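PDB 4DZH: amidohydrolase, which probably acts as a zinc-dependent deaminase of adenosine-type nucleosides such as 5'-methylthioadenosine, within the amidohydrolase superfamily. Local coordinates for residues 137-142 against 224-229. Sequence-based numbering, arbitrary orientation.
Sequences NENYFF and PVHLHT. With ZN (zinc ion), chain E.
The imidazole of His-226 is inserted between Asn-137 and Asn-139 inside the TIM barrel of this amidohydrolase. The axes of 137-139 and 225-229 come no closer than 9.0 Å and run at 68° to each other, so these strands do not pair directly. With CG anti to the backbone N, the His-226 side chain reaches from its strand toward 137-139. Asn-137 ND2 lies over the centre of one face, 3.2 Å above the ring plane, and the amide is nearly parallel to the ring, with 21° between their planes. The amide is therefore stacked on the ring and not hydrogen-bonded to it, the angles to the ring nitrogens being poor; ND2 gives its hydrogen bond to Ala-78 O. Over the opposite face lies Asn-139 ND2, its amide inclined by 63° to the ring, while Asn-139 CB stands 3.6 Å from His-226 CE1. The ring's rotation is fixed at both nitrogens: NE2 bonds to His-79 ND1, and ND1 is hydrogen-bonded at 2.8 Å to the oxygen of an in-plane water that donates to Asn-137 OD1 and to Glu-138 O. His-79 is itself a zinc ligand, which makes His-226 a second-shell residue of the metal site. Two residues on, His-228 joins His-79, His-81 and Asp-316 around the zinc, its ND1 held by His-201 O. A second water, accepting from both Asn-139 ND2 and His-228 N, links the strands beside the metal site. The zinc lies 2.2 Å from His-228 NE2 and also binds a water oxygen at 2.0 Å.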
ATOM      1  N   ASN A 137      -0.216 -14.825  14.063  1.00 14.29           N
ATOM      2  CA  ASN A 137       0.786 -15.841  14.387  1.00 13.42           C
ATOM      3  C   ASN A 137       1.914 -15.047  15.019  1.00 15.32           C
ATOM      4  O   ASN A 137       2.802 -14.522  14.305  1.00 16.44           O
ATOM      5  CB  ASN A 137       1.279 -16.487  13.108  1.00 14.40           C
ATOM      6  CG  ASN A 137       2.197 -17.659  13.359  1.00 16.62           C
ATOM      7  OD1 ASN A 137       2.208 -18.262  14.440  1.00 18.09           O
ATOM      8  ND2 ASN A 137       2.911 -18.043  12.328  1.00 15.84           N
ATOM      9  N   GLU A 138       1.874 -14.968  16.359  1.00 15.34           N
ATOM     10  CA  GLU A 138       2.745 -14.084  17.130  1.00 13.71           C
ATOM     11  C   GLU A 138       4.098 -14.728  17.443  1.00 14.07           C
ATOM     12  O   GLU A 138       4.202 -15.922  17.724  1.00 17.23           O
ATOM     13  CB  GLU A 138       2.052 -13.772  18.473  1.00 16.49           C
ATOM     14  CG  GLU A 138       2.756 -12.675  19.274  1.00 16.53           C
ATOM     15  CD  GLU A 138       2.878 -11.340  18.518  1.00 16.49           C
ATOM     16  OE1 GLU A 138       1.897 -10.825  17.876  1.00 17.15           O
ATOM     17  OE2 GLU A 138       3.962 -10.765  18.627  1.00 18.16           O
ATOM     18  N   ASN A 139       5.154 -13.896  17.411  1.00 13.29           N
ATOM     19  CA  ASN A 139       6.492 -14.433  17.638  1.00 16.54           C
ATOM     20  C   ASN A 139       7.273 -13.408  18.468  1.00 15.20           C
ATOM     21  O   ASN A 139       7.885 -12.497  17.913  1.00 16.03           O
ATOM     22  CB  ASN A 139       7.110 -14.649  16.240  1.00 15.36           C
ATOM     23  CG  ASN A 139       8.455 -15.327  16.265  1.00 22.13           C
ATOM     24  OD1 ASN A 139       9.166 -15.288  17.241  1.00 22.72           O
ATOM     25  ND2 ASN A 139       8.836 -15.923  15.120  1.00 24.64           N
ATOM     26  N   TYR A 140       7.197 -13.501  19.801  1.00 14.84           N
ATOM     27  CA  TYR A 140       7.893 -12.523  20.642  1.00 18.32           C
ATOM     28  C   TYR A 140       8.185 -13.062  22.053  1.00 19.64           C
ATOM     29  O   TYR A 140       7.599 -14.085  22.498  1.00 16.96           O
ATOM     30  CB  TYR A 140       7.156 -11.187  20.757  1.00 16.18           C
ATOM     31  CG  TYR A 140       8.113  -9.983  20.872  1.00 20.18           C
ATOM     32  CD1 TYR A 140       8.895  -9.573  19.775  1.00 21.94           C
ATOM     33  CD2 TYR A 140       8.257  -9.285  22.084  1.00 21.64           C
ATOM     34  CE1 TYR A 140       9.742  -8.511  19.880  1.00 23.22           C
ATOM     35  CE2 TYR A 140       9.125  -8.227  22.194  1.00 23.00           C
ATOM     36  CZ  TYR A 140       9.859  -7.834  21.092  1.00 26.48           C
ATOM     37  OH  TYR A 140      10.724  -6.756  21.184  1.00 30.30           O
ATOM     38  N   PHE A 141       9.123 -12.373  22.726  1.00 16.92           N
ATOM     39  CA  PHE A 141       9.452 -12.639  24.119  1.00 15.81           C
ATOM     40  C   PHE A 141       8.228 -12.355  24.957  1.00 20.62           C
ATOM     41  O   PHE A 141       7.357 -11.603  24.563  1.00 18.13           O
ATOM     42  CB  PHE A 141      10.628 -11.750  24.539  1.00 19.20           C
ATOM     43  CG  PHE A 141      11.869 -11.955  23.692  1.00 20.78           C
ATOM     44  CD1 PHE A 141      12.707 -13.036  23.922  1.00 21.56           C
ATOM     45  CD2 PHE A 141      12.185 -11.059  22.690  1.00 23.46           C
ATOM     46  CE1 PHE A 141      13.843 -13.246  23.156  1.00 25.19           C
ATOM     47  CE2 PHE A 141      13.323 -11.247  21.913  1.00 26.05           C
ATOM     48  CZ  PHE A 141      14.147 -12.349  22.157  1.00 25.23           C
ATOM     49  N   PHE A 142       8.186 -12.957  26.149  1.00 20.05           N
ATOM     50  CA  PHE A 142       7.036 -12.741  27.041  1.00 19.89           C
ATOM     51  C   PHE A 142       5.722 -13.177  26.401  1.00 17.80           C
ATOM     52  O   PHE A 142       4.700 -12.503  26.540  1.00 17.55           O
ATOM     53  CB  PHE A 142       6.993 -11.315  27.625  1.00 21.85           C
ATOM     54  CG  PHE A 142       8.178 -11.002  28.499  1.00 22.32           C
ATOM     55  CD1 PHE A 142       9.380 -10.550  27.937  1.00 21.67           C
ATOM     56  CD2 PHE A 142       8.121 -11.230  29.864  1.00 25.53           C
ATOM     57  CE1 PHE A 142      10.477 -10.306  28.732  1.00 24.72           C
ATOM     58  CE2 PHE A 142       9.216 -10.986  30.664  1.00 28.95           C
ATOM     59  CZ  PHE A 142      10.395 -10.520  30.104  1.00 29.61           C
ATOM     60  N   PRO A 224       2.753 -26.503  16.426  1.00 25.40           N
ATOM     61  CA  PRO A 224       3.474 -26.106  15.211  1.00 23.32           C
ATOM     62  C   PRO A 224       4.858 -25.526  15.533  1.00 21.17           C
ATOM     63  O   PRO A 224       5.128 -25.244  16.712  1.00 22.31           O
ATOM     64  CB  PRO A 224       2.568 -25.010  14.624  1.00 22.92           C
ATOM     65  CG  PRO A 224       1.230 -25.268  15.219  1.00 24.53           C
ATOM     66  CD  PRO A 224       1.501 -25.749  16.597  1.00 23.16           C
ATOM     67  N   VAL A 225       5.714 -25.392  14.516  1.00 23.29           N
ATOM     68  CA  VAL A 225       7.048 -24.805  14.650  1.00 24.39           C
ATOM     69  C   VAL A 225       7.128 -23.567  13.749  1.00 21.24           C
ATOM     70  O   VAL A 225       7.049 -23.683  12.553  1.00 23.24           O
ATOM     71  CB  VAL A 225       8.134 -25.851  14.258  1.00 22.72           C
ATOM     72  CG1 VAL A 225       9.513 -25.244  14.336  1.00 23.71           C
ATOM     73  CG2 VAL A 225       8.016 -27.087  15.158  1.00 23.11           C
ATOM     74  N   HIS A 226       7.293 -22.377  14.341  1.00 18.69           N
ATOM     75  CA  HIS A 226       7.236 -21.091  13.609  1.00 20.95           C
ATOM     76  C   HIS A 226       8.658 -20.537  13.458  1.00 20.42           C
ATOM     77  O   HIS A 226       9.242 -20.097  14.453  1.00 19.60           O
ATOM     78  CB  HIS A 226       6.409 -20.140  14.487  1.00 17.31           C
ATOM     79  CG  HIS A 226       6.186 -18.763  13.920  1.00 15.37           C
ATOM     80  ND1 HIS A 226       5.402 -17.821  14.579  1.00 18.45           N
ATOM     81  CD2 HIS A 226       6.648 -18.144  12.809  1.00 15.84           C
ATOM     82  CE1 HIS A 226       5.380 -16.702  13.880  1.00 14.88           C
ATOM     83  NE2 HIS A 226       6.130 -16.866  12.800  1.00 15.37           N
ATOM     84  N   LEU A 227       9.209 -20.545  12.238  1.00 18.14           N
ATOM     85  CA  LEU A 227      10.645 -20.316  12.041  1.00 19.40           C
ATOM     86  C   LEU A 227      10.965 -19.363  10.892  1.00 17.73           C
ATOM     87  O   LEU A 227      10.618 -19.635   9.729  1.00 19.92           O
ATOM     88  CB  LEU A 227      11.327 -21.650  11.774  1.00 20.67           C
ATOM     89  CG  LEU A 227      12.804 -21.675  11.402  1.00 20.76           C
ATOM     90  CD1 LEU A 227      13.608 -21.263  12.598  1.00 20.98           C
ATOM     91  CD2 LEU A 227      13.223 -23.112  10.966  1.00 28.58           C
ATOM     92  N   HIS A 228      11.659 -18.264  11.183  1.00 19.45           N
ATOM     93  CA  HIS A 228      12.261 -17.478  10.096  1.00 18.51           C
ATOM     94  C   HIS A 228      13.213 -18.347   9.285  1.00 19.49           C
ATOM     95  O   HIS A 228      14.207 -18.838   9.844  1.00 20.75           O
ATOM     96  CB  HIS A 228      13.055 -16.278  10.617  1.00 18.73           C
ATOM     97  CG  HIS A 228      12.265 -15.295  11.428  1.00 17.27           C
ATOM     98  ND1 HIS A 228      12.489 -15.130  12.775  1.00 18.67           N
ATOM     99  CD2 HIS A 228      11.360 -14.347  11.075  1.00 20.20           C
ATOM    100  CE1 HIS A 228      11.724 -14.150  13.227  1.00 18.14           C
ATOM    101  NE2 HIS A 228      11.027 -13.657  12.222  1.00 15.09           N
ATOM    102  N   THR A 229      12.960 -18.508   7.987  1.00 20.01           N
ATOM    103  CA  THR A 229      13.739 -19.468   7.182  1.00 20.59           C
ATOM    104  C   THR A 229      14.155 -18.896   5.823  1.00 23.29           C
ATOM    105  O   THR A 229      13.303 -18.474   5.026  1.00 19.89           O
ATOM    106  CB  THR A 229      12.904 -20.736   6.934  1.00 19.10           C
ATOM    107  OG1 THR A 229      12.392 -21.252   8.168  1.00 23.47           O
ATOM    108  CG2 THR A 229      13.748 -21.859   6.247  1.00 21.62           C
TER
HETATM  109 ZN    ZN E 504       9.927 -11.827  11.837  1.00 17.64          ZN
HETATM  110  O   HOH W   1       3.678 -18.608  16.699  1.00 17.70           O
HETATM  111  O   HOH W   2      10.886 -17.704  14.177  1.00 20.90           O
HETATM  112  O   HOH W   3      11.337 -11.282  10.493  1.00 18.19           O